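Local structure of beta-1,3-xylanase (Alcaligenes sp., 2COV) at residues A[67-72]-A[86-91]. The protein is a beta-1,3-xylanase whose family 31 carbohydrate-binding module, the part described here, has affinity for beta-1,3-xylan. Numbering follows the deposited sequence.
Sequences YKLTFK and RNITFT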
loop_
_atom_site.group_PDB
_atom_site.type_symbol
_atom_site.label_atom_id
_atom_site.label_comp_id
_atom_site.label_asym_id
_atom_site.label_seq_id
_atom_site.Cartn_x
_atom_site.Cartn_y
_atom_site.Cartn_z
ATOM N N TYR A 67 18.484 5.996 5.033
ATOM C CA TYR A 67 17.714 5.415 3.962
ATOM C C TYR A 67 16.780 4.342 4.514
ATOM O O TYR A 67 17.134 3.618 5.442
ATOM C CB TYR A 67 18.673 4.726 2.958
ATOM C CG TYR A 67 19.541 5.716 2.210
ATOM C CD1 TYR A 67 20.838 5.991 2.641
ATOM C CD2 TYR A 67 19.045 6.412 1.126
ATOM C CE1 TYR A 67 21.625 6.930 2.006
ATOM C CE2 TYR A 67 19.847 7.365 0.457
ATOM C CZ TYR A 67 21.125 7.629 0.946
ATOM O OH TYR A 67 21.907 8.553 0.345
ATOM N N LYS A 68 15.668 4.175 3.825
ATOM C CA LYS A 68 14.798 3.008 4.054
ATOM C C LYS A 68 15.212 1.912 3.072
ATOM O O LYS A 68 15.205 2.124 1.828
ATOM C CB LYS A 68 13.372 3.379 3.826
ATOM C CG LYS A 68 12.366 2.232 3.969
ATOM C CD LYS A 68 10.962 2.717 3.439
ATOM C CE LYS A 68 9.896 1.691 3.397
ATOM N NZ LYS A 68 8.688 2.390 2.788
ATOM N N LEU A 69 15.563 0.759 3.609
ATOM C CA LEU A 69 15.754 -0.432 2.745
ATOM C C LEU A 69 14.464 -1.184 2.654
ATOM O O LEU A 69 13.767 -1.353 3.671
ATOM C CB LEU A 69 16.814 -1.353 3.385
ATOM C CG LEU A 69 18.155 -0.744 3.828
ATOM C CD1 LEU A 69 19.123 -1.858 4.273
ATOM C CD2 LEU A 69 18.728 0.130 2.727
ATOM N N THR A 70 14.163 -1.747 1.493
ATOM C CA THR A 70 13.021 -2.664 1.382
ATOM C C THR A 70 13.437 -3.850 0.527
ATOM O O THR A 70 14.175 -3.743 -0.434
ATOM C CB THR A 70 11.832 -1.998 0.659
ATOM O OG1 THR A 70 11.469 -0.800 1.366
ATOM C CG2 THR A 70 10.606 -2.865 0.526
ATOM N N PHE A 71 12.929 -5.008 0.974
ATOM C CA PHE A 71 13.050 -6.229 0.200
ATOM C C PHE A 71 11.670 -6.804 0.053
ATOM O O PHE A 71 10.931 -6.964 1.040
ATOM C CB PHE A 71 13.934 -7.258 0.899
ATOM C CG PHE A 71 14.149 -8.527 0.115
ATOM C CD1 PHE A 71 14.693 -8.472 -1.147
ATOM C CD2 PHE A 71 13.790 -9.760 0.563
ATOM C CE1 PHE A 71 14.859 -9.598 -1.939
ATOM C CE2 PHE A 71 13.986 -10.912 -0.175
ATOM C CZ PHE A 71 14.491 -10.821 -1.407
ATOM N N LYS A 72 11.285 -7.017 -1.195
ATOM C CA LYS A 72 10.013 -7.618 -1.555
ATOM C C LYS A 72 10.253 -8.922 -2.283
ATOM O O LYS A 72 11.062 -8.972 -3.183
ATOM C CB LYS A 72 9.190 -6.705 -2.487
ATOM C CG LYS A 72 9.151 -5.267 -2.153
ATOM C CD LYS A 72 8.224 -4.483 -3.032
ATOM C CE LYS A 72 8.220 -3.003 -2.719
ATOM N NZ LYS A 72 7.323 -2.233 -3.608
ATOM N N ARG A 86 13.577 -1.813 6.578
ATOM C CA ARG A 86 14.385 -1.353 7.739
ATOM C C ARG A 86 15.075 -0.062 7.395
ATOM O O ARG A 86 15.556 0.100 6.276
ATOM C CB ARG A 86 15.342 -2.418 8.147
ATOM C CG ARG A 86 16.540 -2.633 7.283
ATOM C CD ARG A 86 17.574 -3.666 7.869
ATOM N NE ARG A 86 18.188 -3.075 9.083
ATOM C CZ ARG A 86 19.452 -3.296 9.463
ATOM N NH1 ARG A 86 20.281 -4.129 8.849
ATOM N NH2 ARG A 86 19.920 -2.693 10.547
ATOM N N ASN A 87 15.255 0.799 8.373
ATOM C CA ASN A 87 16.023 2.048 8.182
ATOM C C ASN A 87 17.446 1.875 8.592
ATOM O O ASN A 87 17.753 1.246 9.625
ATOM C CB ASN A 87 15.421 3.186 9.028
ATOM C CG ASN A 87 14.031 3.563 8.662
ATOM O OD1 ASN A 87 13.572 3.302 7.562
ATOM N ND2 ASN A 87 13.348 4.242 9.627
ATOM N N ILE A 88 18.345 2.457 7.797
ATOM C CA ILE A 88 19.786 2.405 8.027
ATOM C C ILE A 88 20.418 3.782 7.762
ATOM O O ILE A 88 19.819 4.650 7.138
ATOM C CB ILE A 88 20.520 1.287 7.183
ATOM C CG1 ILE A 88 20.408 1.535 5.687
ATOM C CG2 ILE A 88 19.969 -0.061 7.542
ATOM C CD1 ILE A 88 21.460 2.516 5.072
ATOM N N THR A 89 21.599 3.935 8.306
ATOM C CA THR A 89 22.511 5.015 7.909
ATOM C C THR A 89 23.633 4.460 7.044
ATOM O O THR A 89 24.226 3.464 7.403
ATOM C CB THR A 89 23.061 5.698 9.156
ATOM O OG1 THR A 89 21.983 6.234 9.939
ATOM C CG2 THR A 89 24.058 6.833 8.790
ATOM N N PHE A 90 23.872 5.074 5.913
ATOM C CA PHE A 90 24.884 4.572 5.011
ATOM C C PHE A 90 26.293 4.879 5.510
ATOM O O PHE A 90 26.616 6.052 5.749
ATOM C CB PHE A 90 24.676 5.136 3.615
ATOM C CG PHE A 90 25.665 4.688 2.578
ATOM C CD1 PHE A 90 26.144 3.426 2.569
ATOM C CD2 PHE A 90 26.094 5.571 1.618
ATOM C CE1 PHE A 90 27.039 3.012 1.614
ATOM C CE2 PHE A 90 26.966 5.181 0.647
ATOM C CZ PHE A 90 27.462 3.908 0.650
ATOM N N THR A 91 27.051 3.826 5.779
ATOM C CA THR A 91 28.409 3.897 6.283
ATOM C C THR A 91 29.306 3.028 5.403
ATOM O O THR A 91 28.830 2.381 4.491
ATOM C CB THR A 91 28.509 3.272 7.702
ATOM O OG1 THR A 91 28.164 1.855 7.624
ATOM C CG2 THR A 91 27.505 3.911 8.695
#
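Leu69 turns CG anti to its carbonyl carbon (chi1 -50°), and Ile88 tucks CG1 between its backbone N and carbonyl carbon (chi1 63°), bringing the two side chains together at about a right angle in an antiparallel beta hairpin. Of its strands 66-75 and 80-89, the latter is outermost in the antiparallel sheet within this chain, and at Arg86 the sheet continues into a strand of a third subunit. Ile88 CG1 lies 3.7 Å from Leu69 CD2, while Ile88 CG2 meets Leu69 CD1 at 3.8 Å. The same CG2 also lies over the centre of one face of the Arg86 guanidinium, whose NH1 is anchored to the carbonyl of Phe13. Cutting Leu69 back to an alanine removes both methyl branches and is likely to open a gap beside Ile88 CG1 and CG2 and Arg86 CG. Leu41 of the adjacent strand 37-41 and Phe13 of strand 13-19 pack against Leu69, extending this apolar layer into the fold. Further along, Phe90 CB approaches the Tyr67 ring edge, 3.9 Å from CE1. On the reverse face, Asn87 OD1 rests 3.7 Å from Lys68 CB, whereas ND2 is hydrogen-bonded to Cys45 O of a second subunit and Gln79 OE1 of the third. Reciprocal backbone bonds link Leu69 with Arg86 and Tyr67 with Ile88. Within the second pair, Tyr67 O accepts the Ile88 N-H at 2.9 Å; it also receives a CA-H...O contact from Asn87 CA at 3.3 Å.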